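Local coordinates for protein redox-sensing transcriptional repressor Rex (Thermoanaerobacter ethanolicus, PDB 3WG9) that probably binds DNA as a homodimer and adjusts transcription as a repressor in response to the cellular NADH/NAD(+) balance, at residues Ile33-Leu38 / Val44-Ile49; Gln48-Leu53 / Tyr64-Glu69; Ile88-Gly93 / Glu136-Phe141; Gly150-Pro155 / Asp164-Ala169. One frame throughout, in Å; residues are numbered along the deposited sequence.

How the contacts relate
The four contacts fall into two groups on opposite sides of the chain's centre. Contacts 1 and 2 lie about 7 Å apart, centre to centre, in the DNA-binding part; they share Gln48 and Ile49 on helix 46-54, and the backbone of Ile33 meets that of Tyr66. Contacts 3 and 4, about 8 Å apart, belong to the nucleotide-binding part, where strands 85-90 and 149-152 are neighbours in one parallel sheet. Contact 1 is only partly buried; the other three are buried. Contacts 3 and 4 pair aliphatic or aromatic carbon atoms of strand and helix, whereas contacts 1 and 2 bring serine and tyrosine oxygens up against carbon.

Contact 1 of 4, residues Ile33-Leu38 / Val44-Ile49; sequences ISSREL and VTASQI
Ile49 and Leu38 make the greasy part of this helix-to-helix contact, and Ser35 with Ala46 makes the part nearer the helix starts. From CB outward, Ile49 splits into two branches. Ile49 CG2, anti to the backbone N, is 4.1 Å from Leu38 CD2. The other branch runs through CG1 and, with chi2 at 171°, stretches out to CD1. Ile49 CD1 lies 4.0 Å from Leu38 CG and almost as near Leu38 CD2, so the two branches of Ile49 both address one leucine end while the side chains cross obliquely. Closer to the backbones, where the CA atoms of Ser35 and Ala46 are 5.7 Å apart, Ala46 CB sits 3.9 Å from Ser35 O and also touches the serine side chain. Each helix carries a cap of its own: Thr45 OG1 accepts from Gln48 N at 3.0 Å, and Ser34 with Glu37 forms a capping box. In that box Ser34 N gives a nearly straight bond to Glu37 OE2, 2.9 Å long, on the anti lone pair; the position of Ser34 OG is less certain. Helices 35-42 and 46-54 fit the predicted helix-turn-helix, with Ile49 also resting on Tyr18 of helix 9-27 and Leu38 on Tyr66 of strand 66-67.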
loop_
_atom_site.group_PDB
_atom_site.type_symbol
_atom_site.label_atom_id
_atom_site.label_comp_id
_atom_site.label_asym_id
_atom_site.label_seq_id
_atom_site.Cartn_x
_atom_site.Cartn_y
_atom_site.Cartn_z
ATOM N N ILE B 33 -20.146 17.160 5.782
ATOM C CA ILE B 33 -19.437 17.306 4.522
ATOM C C ILE B 33 -20.417 17.096 3.393
ATOM O O ILE B 33 -21.213 16.167 3.425
ATOM C CB ILE B 33 -18.216 16.317 4.392
ATOM C CG1 ILE B 33 -17.517 16.528 3.044
ATOM C CG2 ILE B 33 -18.665 14.896 4.573
ATOM C CD1 ILE B 33 -16.105 15.977 2.992
ATOM N N SER B 34 -20.370 17.985 2.411
ATOM C CA SER B 34 -21.307 17.932 1.295
ATOM C C SER B 34 -20.880 16.841 0.305
ATOM O O SER B 34 -19.702 16.408 0.280
ATOM C CB SER B 34 -21.357 19.304 0.614
ATOM O OG SER B 34 -20.224 19.502 -0.220
ATOM N N SER B 35 -21.823 16.403 -0.521
ATOM C CA SER B 35 -21.556 15.372 -1.537
ATOM C C SER B 35 -20.497 15.828 -2.537
ATOM O O SER B 35 -19.628 15.042 -2.959
ATOM C CB SER B 35 -22.841 15.067 -2.332
ATOM O OG SER B 35 -23.243 13.735 -2.083
ATOM N N ARG B 36 -20.580 17.085 -2.953
ATOM C CA ARG B 36 -19.611 17.532 -3.931
ATOM C C ARG B 36 -18.201 17.639 -3.293
ATOM O O ARG B 36 -17.222 17.266 -3.923
ATOM C CB ARG B 36 -20.034 18.822 -4.637
ATOM C CG ARG B 36 -20.003 20.044 -3.776
ATOM C CD ARG B 36 -20.082 21.307 -4.614
ATOM N NE ARG B 36 -19.228 21.230 -5.796
ATOM C CZ ARG B 36 -18.846 22.277 -6.519
ATOM N NH1 ARG B 36 -19.237 23.508 -6.193
ATOM N NH2 ARG B 36 -18.069 22.094 -7.581
ATOM N N GLU B 37 -18.130 18.047 -2.030
ATOM C CA GLU B 37 -16.835 18.203 -1.324
ATOM C C GLU B 37 -16.170 16.827 -1.177
ATOM O O GLU B 37 -14.966 16.633 -1.426
ATOM C CB GLU B 37 -17.041 18.812 0.071
ATOM C CG GLU B 37 -17.766 20.165 0.095
ATOM C CD GLU B 37 -17.892 20.809 1.502
ATOM O OE1 GLU B 37 -17.234 21.848 1.718
ATOM O OE2 GLU B 37 -18.653 20.317 2.379
ATOM N N LEU B 38 -16.982 15.873 -0.756
ATOM C CA LEU B 38 -16.527 14.510 -0.638
ATOM C C LEU B 38 -16.049 13.949 -1.963
ATOM O O LEU B 38 -14.953 13.413 -2.052
ATOM C CB LEU B 38 -17.566 13.613 0.018
ATOM C CG LEU B 38 -17.096 12.206 0.351
ATOM C CD1 LEU B 38 -15.881 12.206 1.373
ATOM C CD2 LEU B 38 -18.256 11.344 0.881
ATOM N N VAL B 44 -13.997 10.473 -6.874
ATOM C CA VAL B 44 -15.056 9.492 -7.174
ATOM C C VAL B 44 -16.366 10.344 -7.354
ATOM O O VAL B 44 -16.617 11.213 -6.555
ATOM C CB VAL B 44 -15.207 8.489 -5.965
ATOM C CG1 VAL B 44 -16.296 7.510 -6.225
ATOM C CG2 VAL B 44 -13.875 7.690 -5.695
ATOM N N THR B 45 -17.180 10.105 -8.379
ATOM C CA THR B 45 -18.404 10.913 -8.523
ATOM C C THR B 45 -19.305 10.843 -7.288
ATOM O O THR B 45 -19.354 9.806 -6.594
ATOM C CB THR B 45 -19.201 10.484 -9.725
ATOM O OG1 THR B 45 -19.683 9.142 -9.528
ATOM C CG2 THR B 45 -18.362 10.628 -11.025
ATOM N N ALA B 46 -20.032 11.924 -7.011
ATOM C CA ALA B 46 -21.007 11.837 -5.916
ATOM C C ALA B 46 -21.976 10.662 -6.079
ATOM O O ALA B 46 -22.367 10.017 -5.078
ATOM C CB ALA B 46 -21.741 13.181 -5.725
ATOM N N SER B 47 -22.361 10.350 -7.314
ATOM C CA SER B 47 -23.359 9.262 -7.504
ATOM C C SER B 47 -22.733 7.894 -7.183
ATOM O O SER B 47 -23.386 7.036 -6.590
ATOM C CB SER B 47 -23.974 9.315 -8.890
ATOM O OG SER B 47 -23.002 9.142 -9.911
ATOM N N GLN B 48 -21.477 7.676 -7.588
ATOM C CA GLN B 48 -20.807 6.400 -7.262
ATOM C C GLN B 48 -20.664 6.309 -5.741
ATOM O O GLN B 48 -20.785 5.233 -5.159
ATOM C CB GLN B 48 -19.429 6.303 -7.938
ATOM C CG GLN B 48 -18.758 4.905 -7.790
ATOM C CD GLN B 48 -19.606 3.812 -8.366
ATOM O OE1 GLN B 48 -19.827 3.792 -9.547
ATOM N NE2 GLN B 48 -20.124 2.918 -7.537
ATOM N N ILE B 49 -20.388 7.422 -5.082
ATOM C CA ILE B 49 -20.198 7.332 -3.631
ATOM C C ILE B 49 -21.536 6.959 -2.991
ATOM O O ILE B 49 -21.584 6.125 -2.082
ATOM C CB ILE B 49 -19.753 8.645 -3.039
ATOM C CG1 ILE B 49 -18.286 8.916 -3.450
ATOM C CG2 ILE B 49 -19.917 8.557 -1.556
ATOM C CD1 ILE B 49 -17.830 10.341 -3.072
#

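Contact 2 of 4, residues Gln48-Leu53 / Tyr64-Glu69; sequences QIRQDL and YGYNVE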
loop_
_atom_site.group_PDB
_atom_site.type_symbol
_atom_site.label_atom_id
_atom_site.label_comp_id
_atom_site.label_asym_id
_atom_site.label_seq_id
_atom_site.Cartn_x
_atom_site.Cartn_y
_atom_site.Cartn_z
ATOM N N GLN B 48 -21.477 7.676 -7.588
ATOM C CA GLN B 48 -20.807 6.400 -7.262
ATOM C C GLN B 48 -20.664 6.309 -5.741
ATOM O O GLN B 48 -20.785 5.233 -5.159
ATOM C CB GLN B 48 -19.429 6.303 -7.938
ATOM C CG GLN B 48 -18.758 4.905 -7.790
ATOM C CD GLN B 48 -19.606 3.812 -8.366
ATOM O OE1 GLN B 48 -19.827 3.792 -9.547
ATOM N NE2 GLN B 48 -20.124 2.918 -7.537
ATOM N N ILE B 49 -20.388 7.422 -5.082
ATOM C CA ILE B 49 -20.198 7.332 -3.631
ATOM C C ILE B 49 -21.536 6.959 -2.991
ATOM O O ILE B 49 -21.584 6.125 -2.082
ATOM C CB ILE B 49 -19.753 8.645 -3.039
ATOM C CG1 ILE B 49 -18.286 8.916 -3.450
ATOM C CG2 ILE B 49 -19.917 8.557 -1.556
ATOM C CD1 ILE B 49 -17.830 10.341 -3.072
ATOM N N ARG B 50 -22.628 7.551 -3.481
ATOM C CA ARG B 50 -23.952 7.183 -2.928
ATOM C C ARG B 50 -24.206 5.683 -3.156
ATOM O O ARG B 50 -24.653 4.955 -2.264
ATOM C CB ARG B 50 -25.062 7.976 -3.638
ATOM C CG ARG B 50 -25.037 9.437 -3.343
ATOM C CD ARG B 50 -26.344 10.092 -3.935
ATOM N NE ARG B 50 -26.150 11.519 -3.792
ATOM C CZ ARG B 50 -25.668 12.324 -4.721
ATOM N NH1 ARG B 50 -25.564 11.900 -5.972
ATOM N NH2 ARG B 50 -25.383 13.579 -4.379
ATOM N N GLN B 51 -23.892 5.212 -4.348
ATOM C CA GLN B 51 -24.076 3.820 -4.665
ATOM C C GLN B 51 -23.212 2.866 -3.794
ATOM O O GLN B 51 -23.684 1.782 -3.353
ATOM C CB GLN B 51 -23.690 3.611 -6.110
ATOM C CG GLN B 51 -24.137 2.212 -6.641
ATOM C CD GLN B 51 -24.026 2.095 -8.177
ATOM O OE1 GLN B 51 -23.008 1.662 -8.711
ATOM N NE2 GLN B 51 -25.065 2.524 -8.880
ATOM N N ASP B 52 -21.987 3.302 -3.515
ATOM C CA ASP B 52 -21.082 2.504 -2.658
ATOM C C ASP B 52 -21.681 2.319 -1.266
ATOM O O ASP B 52 -21.716 1.211 -0.764
ATOM C CB ASP B 52 -19.707 3.156 -2.503
ATOM C CG ASP B 52 -18.864 3.080 -3.786
ATOM O OD1 ASP B 52 -19.201 2.298 -4.719
ATOM O OD2 ASP B 52 -17.794 3.739 -3.839
ATOM N N LEU B 53 -22.122 3.392 -0.626
ATOM C CA LEU B 53 -22.734 3.324 0.682
ATOM C C LEU B 53 -24.067 2.561 0.681
ATOM O O LEU B 53 -24.375 1.811 1.646
ATOM C CB LEU B 53 -22.936 4.749 1.253
ATOM C CG LEU B 53 -21.629 5.551 1.357
ATOM C CD1 LEU B 53 -21.708 7.061 1.619
ATOM C CD2 LEU B 53 -20.673 4.821 2.347
ATOM N N TYR B 64 -29.005 16.699 2.063
ATOM C CA TYR B 64 -27.843 16.404 1.239
ATOM C C TYR B 64 -26.506 16.524 1.966
ATOM O O TYR B 64 -26.372 17.237 2.979
ATOM C CB TYR B 64 -27.896 17.157 -0.093
ATOM C CG TYR B 64 -29.163 16.815 -0.860
ATOM C CD1 TYR B 64 -29.656 15.498 -0.875
ATOM C CD2 TYR B 64 -29.880 17.794 -1.545
ATOM C CE1 TYR B 64 -30.840 15.180 -1.547
ATOM C CE2 TYR B 64 -31.057 17.479 -2.235
ATOM C CZ TYR B 64 -31.534 16.173 -2.232
ATOM O OH TYR B 64 -32.699 15.865 -2.917
ATOM N N GLY B 65 -25.531 15.772 1.476
ATOM C CA GLY B 65 -24.277 15.650 2.218
ATOM C C GLY B 65 -24.476 14.800 3.454
ATOM O O GLY B 65 -25.536 14.210 3.670
ATOM N N TYR B 66 -23.456 14.784 4.303
ATOM C CA TYR B 66 -23.333 13.760 5.314
ATOM C C TYR B 66 -22.913 14.361 6.645
ATOM O O TYR B 66 -22.065 15.252 6.698
ATOM C CB TYR B 66 -22.233 12.768 4.867
ATOM C CG TYR B 66 -22.532 12.070 3.547
ATOM C CD1 TYR B 66 -23.373 10.969 3.507
ATOM C CD2 TYR B 66 -22.004 12.550 2.344
ATOM C CE1 TYR B 66 -23.636 10.340 2.312
ATOM C CE2 TYR B 66 -22.245 11.893 1.145
ATOM C CZ TYR B 66 -23.087 10.814 1.148
ATOM O OH TYR B 66 -23.433 10.213 -0.041
ATOM N N ASN B 67 -23.421 13.787 7.714
ATOM C CA ASN B 67 -22.835 13.991 9.024
ATOM C C ASN B 67 -21.536 13.163 9.109
ATOM O O ASN B 67 -21.530 11.952 8.849
ATOM C CB ASN B 67 -23.826 13.548 10.123
ATOM C CG ASN B 67 -23.276 13.757 11.508
ATOM O OD1 ASN B 67 -22.611 12.889 12.052
ATOM N ND2 ASN B 67 -23.553 14.930 12.104
ATOM N N VAL B 68 -20.446 13.844 9.423
ATOM C CA VAL B 68 -19.124 13.241 9.444
ATOM C C VAL B 68 -19.061 12.105 10.440
ATOM O O VAL B 68 -18.632 11.001 10.096
ATOM C CB VAL B 68 -18.065 14.299 9.773
ATOM C CG1 VAL B 68 -16.732 13.649 10.137
ATOM C CG2 VAL B 68 -17.915 15.269 8.627
ATOM N N GLU B 69 -19.479 12.355 11.682
ATOM C CA GLU B 69 -19.289 11.363 12.728
ATOM C C GLU B 69 -20.110 10.117 12.424
ATOM O O GLU B 69 -19.679 8.996 12.702
ATOM C CB GLU B 69 -19.659 11.915 14.114
ATOM C CG GLU B 69 -19.385 10.942 15.277
ATOM C CD GLU B 69 -19.766 11.569 16.626
ATOM O OE1 GLU B 69 -19.343 12.726 16.873
ATOM O OE2 GLU B 69 -20.547 10.957 17.406
#
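Tyr66 reaches across to Arg50 and Leu53 from a backbone that keeps well clear of helix 46-54: the nearest CA atoms, those of Arg50 and Gly65, are 9.9 Å apart. The whole gap is therefore spanned by side chains, chiefly the long tyrosine. With CG anti to the carbonyl carbon (chi1 -61°), the ring is carried toward the helix and its hydroxyl end leads. Arg50 CG comes to 3.8 Å from Tyr66 OH, the arginine running at about a right angle to the tyrosine. Leu53 and Tyr66 point at one another from opposite directions; Leu53 CD1 sits obliquely by the ring, 3.9 Å from Tyr66 CE1 and close to CZ and OH as well. Ile49 adds its CG2, 4.2 Å from Tyr66 OH. Behind this face, still within the helix, Gln48 NE2 donates to Asp52 OD1 at 3.0 Å, arriving from above the carboxylate plane though lying near the plane of its own amide. Asp52 OD2 is held by Arg14 and Tyr18 of helix 9-27. Asp52 thus ties its helix to helix 9-27 by polar bonds, while Tyr66 is met by the carbons of Ile49, Leu53 and the stem of Arg50. Packing of this kind depends on shape and burial, the phenol end resting against carbon atoms of three side chains instead of being gripped by a directional bond from this helix.

Contact 3 of 4, residues Ile88-Gly93 / Glu136-Phe141; sequences IIIGAG and ETVEDF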
loop_
_atom_site.group_PDB
_atom_site.type_symbol
_atom_site.label_atom_id
_atom_site.label_comp_id
_atom_site.label_asym_id
_atom_site.label_seq_id
_atom_site.Cartn_x
_atom_site.Cartn_y
_atom_site.Cartn_z
ATOM N N ILE B 88 -0.694 -13.063 13.435
ATOM C CA ILE B 88 0.679 -13.404 13.660
ATOM C C ILE B 88 1.464 -12.814 12.526
ATOM O O ILE B 88 0.928 -12.587 11.450
ATOM C CB ILE B 88 0.915 -14.931 13.675
ATOM C CG1 ILE B 88 0.464 -15.608 12.368
ATOM C CG2 ILE B 88 0.167 -15.567 14.848
ATOM C CD1 ILE B 88 0.618 -17.153 12.367
ATOM N N ILE B 89 2.748 -12.584 12.764
ATOM C CA ILE B 89 3.650 -12.143 11.690
ATOM C C ILE B 89 4.659 -13.221 11.501
ATOM O O ILE B 89 5.240 -13.719 12.506
ATOM C CB ILE B 89 4.351 -10.836 12.176
ATOM C CG1 ILE B 89 3.300 -9.732 12.178
ATOM C CG2 ILE B 89 5.517 -10.423 11.261
ATOM C CD1 ILE B 89 3.807 -8.362 12.698
ATOM N N ILE B 90 4.920 -13.561 10.238
ATOM C CA ILE B 90 5.966 -14.488 9.879
ATOM C C ILE B 90 7.140 -13.649 9.307
ATOM O O ILE B 90 6.981 -12.905 8.301
ATOM C CB ILE B 90 5.555 -15.496 8.804
ATOM C CG1 ILE B 90 4.169 -16.133 9.056
ATOM C CG2 ILE B 90 6.699 -16.563 8.627
ATOM C CD1 ILE B 90 4.073 -16.749 10.437
ATOM N N GLY B 91 8.277 -13.726 9.986
ATOM C CA GLY B 91 9.489 -12.925 9.597
ATOM C C GLY B 91 9.796 -11.923 10.704
ATOM O O GLY B 91 8.970 -11.047 10.985
ATOM N N ALA B 92 10.923 -12.085 11.397
ATOM C CA ALA B 92 11.283 -11.167 12.465
ATOM C C ALA B 92 12.421 -10.216 12.094
ATOM O O ALA B 92 12.928 -9.570 12.976
ATOM C CB ALA B 92 11.661 -11.904 13.770
ATOM N N GLY B 93 12.727 -10.080 10.806
ATOM C CA GLY B 93 13.593 -8.989 10.286
ATOM C C GLY B 93 12.981 -7.606 10.351
ATOM O O GLY B 93 11.922 -7.392 10.960
ATOM N N GLU B 136 8.654 -23.462 12.828
ATOM C CA GLU B 136 8.190 -24.881 12.795
ATOM C C GLU B 136 7.014 -25.119 13.774
ATOM O O GLU B 136 6.335 -26.136 13.682
ATOM C CB GLU B 136 9.334 -25.889 13.078
ATOM C CG GLU B 136 10.254 -26.161 11.842
ATOM C CD GLU B 136 9.511 -26.576 10.557
ATOM O OE1 GLU B 136 9.656 -25.835 9.569
ATOM O OE2 GLU B 136 8.777 -27.590 10.520
ATOM N N THR B 137 6.765 -24.220 14.733
ATOM C CA THR B 137 5.612 -24.417 15.637
ATOM C C THR B 137 4.349 -23.668 15.188
ATOM O O THR B 137 3.355 -23.625 15.911
ATOM C CB THR B 137 5.895 -23.949 17.053
ATOM O OG1 THR B 137 6.181 -22.538 17.044
ATOM C CG2 THR B 137 7.119 -24.712 17.589
ATOM N N VAL B 138 4.408 -23.023 14.026
ATOM C CA VAL B 138 3.332 -22.068 13.740
ATOM C C VAL B 138 1.971 -22.769 13.510
ATOM O O VAL B 138 0.921 -22.222 13.821
ATOM C CB VAL B 138 3.732 -21.112 12.563
ATOM C CG1 VAL B 138 3.740 -21.918 11.210
ATOM C CG2 VAL B 138 2.783 -19.913 12.509
ATOM N N GLU B 139 1.972 -23.959 12.937
ATOM C CA GLU B 139 0.694 -24.594 12.632
ATOM C C GLU B 139 -0.080 -24.917 13.902
ATOM O O GLU B 139 -1.278 -24.671 14.014
ATOM C CB GLU B 139 0.934 -25.860 11.808
ATOM C CG GLU B 139 1.348 -25.498 10.393
ATOM C CD GLU B 139 1.790 -26.714 9.631
ATOM O OE1 GLU B 139 0.951 -27.620 9.437
ATOM O OE2 GLU B 139 2.958 -26.756 9.217
ATOM N N ASP B 140 0.642 -25.478 14.866
ATOM C CA ASP B 140 0.041 -25.741 16.158
ATOM C C ASP B 140 -0.451 -24.429 16.810
ATOM O O ASP B 140 -1.539 -24.358 17.357
ATOM C CB ASP B 140 1.058 -26.439 17.061
ATOM C CG ASP B 140 0.468 -26.753 18.442
ATOM O OD1 ASP B 140 -0.219 -27.790 18.587
ATOM O OD2 ASP B 140 0.687 -25.938 19.374
ATOM N N PHE B 141 0.347 -23.377 16.687
ATOM C CA PHE B 141 0.033 -22.122 17.356
ATOM C C PHE B 141 -1.269 -21.544 16.769
ATOM O O PHE B 141 -2.123 -21.011 17.499
ATOM C CB PHE B 141 1.186 -21.133 17.157
ATOM C CG PHE B 141 1.014 -19.862 17.912
ATOM C CD1 PHE B 141 1.559 -19.723 19.189
ATOM C CD2 PHE B 141 0.316 -18.789 17.333
ATOM C CE1 PHE B 141 1.407 -18.532 19.895
ATOM C CE2 PHE B 141 0.136 -17.601 18.028
ATOM C CZ PHE B 141 0.683 -17.469 19.311
#
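Val138 pushes one methyl into the notch between Ile88 and Ile90, and that is the central fit between strand 85-90 and helix 138-144. The bump is Val138 CG2. Val138 CG2 stands 3.5 Å from Ile88 CD1, a snug approach, and 4.0 Å from Ile90 CD1, so the two isoleucine tips form the walls of the hollow. Their shapes differ. Ile88 holds CG1 in the crowded position between the backbone N and the carbonyl carbon (chi1 58°) and then runs on extended, which carries CD1 out obliquely toward the valine. Ile90 is kinked instead: the bend at chi2 (-54°) swings CD1 round toward the helix, and the side chains of Ile90 and Val138 cross at about a right angle. One turn further along the helix, Phe141 fits beside the other branch of Ile88. There Ile88 CG2 lies 3.8 Å from Phe141 CE2 and a little further from CD2, obliquely to the ring, as the two side chains slide past one another in opposite directions. Ile88 thus serves both partners, CD1 the valine and CG2 the phenylalanine. Phe141 is held further by an edge-to-face stack with Phe116 of strand 110-117, the neighbour of strand 85-90. The helix, which belongs to the crossover from strand 132-134 to strand 149-152, is packed in this way against a central strand of the parallel sheet. Just past Ile90 the chain enters the glycine-rich turn of Gly91 and Gly93, part of the predicted NAD(+) site, the strand-turn-helix beginning typical of a Rossmann fold.

Contact 4 of 4, residues Gly150-Pro155 / Asp164-Ala169; sequences GILCIP and DRLVRA
Leu166 lays its CD1 methyl over the strand beside Leu152, 3.8 Å from Leu152 CD2, with the two leucines sliding past each other in opposite directions. Leu166 CD1 also comes to 4.1 Å from Gly150 CA. Since Gly150 carries no side chain, the leucine can settle almost directly on the strand backbone, and the CA atoms of Gly150 and Leu166 come within 7.1 Å. The reach is set by the torsions of Leu166: CG stands anti to the carbonyl carbon, and chi2 of -180° then continues the chain straight out to CD1. Leu166 also touches Val138 and Ile142 of helix 138-144, so it fills the space where strand and two helices converge. Next to it in sequence, Arg165 forms salt bridges to Glu136 and Glu139, tying helix 159-168 by charge as well to helix 138-144 and the 3-10 turn before it. Further along the first segment lies Ile154, which contacts NAD(+) and NADH in other structures of this protein. Strand 149-152, helix 159-168 and strand 173-176 make a beta-alpha-beta crossover, and this leucine packing of helix on strand is the interior of one such unit in the Rossmann fold.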
loop_
_atom_site.group_PDB
_atom_site.type_symbol
_atom_site.label_atom_id
_atom_site.label_comp_id
_atom_site.label_asym_id
_atom_site.label_seq_id
_atom_site.Cartn_x
_atom_site.Cartn_y
_atom_site.Cartn_z
ATOM N N GLY B 150 -2.543 -14.243 8.892
ATOM C CA GLY B 150 -1.067 -14.466 8.908
ATOM C C GLY B 150 -0.462 -13.354 8.027
ATOM O O GLY B 150 -0.872 -13.118 6.878
ATOM N N ILE B 151 0.468 -12.595 8.577
ATOM C CA ILE B 151 1.107 -11.524 7.797
ATOM C C ILE B 151 2.482 -11.997 7.380
ATOM O O ILE B 151 3.259 -12.441 8.263
ATOM C CB ILE B 151 1.253 -10.301 8.692
ATOM C CG1 ILE B 151 -0.130 -9.932 9.247
ATOM C CG2 ILE B 151 2.017 -9.121 7.931
ATOM C CD1 ILE B 151 -0.138 -8.808 10.313
ATOM N N LEU B 152 2.789 -11.958 6.075
ATOM C CA LEU B 152 4.002 -12.557 5.559
ATOM C C LEU B 152 5.041 -11.483 5.323
ATOM O O LEU B 152 4.805 -10.569 4.498
ATOM C CB LEU B 152 3.794 -13.359 4.250
ATOM C CG LEU B 152 2.856 -14.565 4.194
ATOM C CD1 LEU B 152 2.877 -15.114 2.740
ATOM C CD2 LEU B 152 3.274 -15.668 5.179
ATOM N N CYS B 153 6.134 -11.538 6.091
ATOM C CA CYS B 153 7.229 -10.537 5.981
ATOM C C CYS B 153 8.563 -11.283 5.824
ATOM O O CYS B 153 9.574 -10.965 6.454
ATOM C CB CYS B 153 7.245 -9.752 7.291
ATOM S SG CYS B 153 5.760 -8.719 7.508
ATOM N N ILE B 154 8.532 -12.398 5.124
ATOM C CA ILE B 154 9.743 -13.205 4.955
ATOM C C ILE B 154 10.299 -13.072 3.552
ATOM O O ILE B 154 9.639 -12.500 2.675
ATOM C CB ILE B 154 9.424 -14.674 5.177
ATOM C CG1 ILE B 154 8.025 -15.028 4.659
ATOM C CG2 ILE B 154 9.572 -15.016 6.653
ATOM C CD1 ILE B 154 7.927 -16.503 4.505
ATOM N N PRO B 155 11.505 -13.622 3.294
ATOM C CA PRO B 155 11.992 -13.534 1.911
ATOM C C PRO B 155 11.159 -14.407 0.977
ATOM O O PRO B 155 10.434 -15.278 1.439
ATOM C CB PRO B 155 13.424 -14.086 2.003
ATOM C CG PRO B 155 13.731 -14.250 3.440
ATOM C CD PRO B 155 12.432 -14.371 4.165
ATOM N N ASP B 164 1.410 -22.113 2.314
ATOM C CA ASP B 164 0.695 -23.420 2.323
ATOM C C ASP B 164 0.519 -23.972 3.731
ATOM O O ASP B 164 -0.514 -24.559 4.026
ATOM C CB ASP B 164 1.453 -24.474 1.494
ATOM C CG ASP B 164 1.417 -24.191 -0.011
ATOM O OD1 ASP B 164 0.571 -23.389 -0.467
ATOM O OD2 ASP B 164 2.226 -24.799 -0.746
ATOM N N ARG B 165 1.534 -23.807 4.578
ATOM C CA ARG B 165 1.483 -24.260 5.953
ATOM C C ARG B 165 0.401 -23.495 6.693
ATOM O O ARG B 165 -0.323 -24.083 7.519
ATOM C CB ARG B 165 2.805 -23.978 6.701
ATOM C CG ARG B 165 4.015 -24.716 6.128
ATOM C CD ARG B 165 5.149 -24.361 7.028
ATOM N NE ARG B 165 5.046 -25.092 8.281
ATOM C CZ ARG B 165 6.095 -25.280 9.043
ATOM N NH1 ARG B 165 7.248 -24.731 8.643
ATOM N NH2 ARG B 165 6.003 -26.012 10.148
ATOM N N LEU B 166 0.361 -22.165 6.503
ATOM C CA LEU B 166 -0.689 -21.395 7.260
ATOM C C LEU B 166 -2.071 -21.820 6.841
ATOM O O LEU B 166 -2.992 -21.945 7.655
ATOM C CB LEU B 166 -0.586 -19.862 7.049
ATOM C CG LEU B 166 0.776 -19.238 7.296
ATOM C CD1 LEU B 166 0.719 -17.720 7.058
ATOM C CD2 LEU B 166 1.320 -19.509 8.658
ATOM N N VAL B 167 -2.249 -22.013 5.541
ATOM C CA VAL B 167 -3.525 -22.501 5.006
ATOM C C VAL B 167 -3.935 -23.879 5.572
ATOM O O VAL B 167 -5.064 -24.061 6.061
ATOM C CB VAL B 167 -3.460 -22.529 3.444
ATOM C CG1 VAL B 167 -4.600 -23.322 2.845
ATOM C CG2 VAL B 167 -3.431 -21.061 2.871
ATOM N N ARG B 168 -3.032 -24.845 5.582
ATOM C CA ARG B 168 -3.470 -26.163 6.078
ATOM C C ARG B 168 -3.715 -26.120 7.593
ATOM O O ARG B 168 -4.474 -26.944 8.105
ATOM C CB ARG B 168 -2.466 -27.255 5.731
ATOM C CG ARG B 168 -1.197 -27.201 6.509
ATOM C CD ARG B 168 -0.252 -28.322 6.047
ATOM N NE ARG B 168 0.995 -28.211 6.781
ATOM C CZ ARG B 168 2.155 -28.705 6.346
ATOM N NH1 ARG B 168 2.202 -29.373 5.205
ATOM N NH2 ARG B 168 3.246 -28.601 7.080
ATOM N N ALA B 169 -3.141 -25.125 8.303
ATOM C CA ALA B 169 -3.435 -25.005 9.723
ATOM C C ALA B 169 -4.741 -24.287 10.002
ATOM O O ALA B 169 -5.125 -24.152 11.173
ATOM C CB ALA B 169 -2.281 -24.363 10.505
#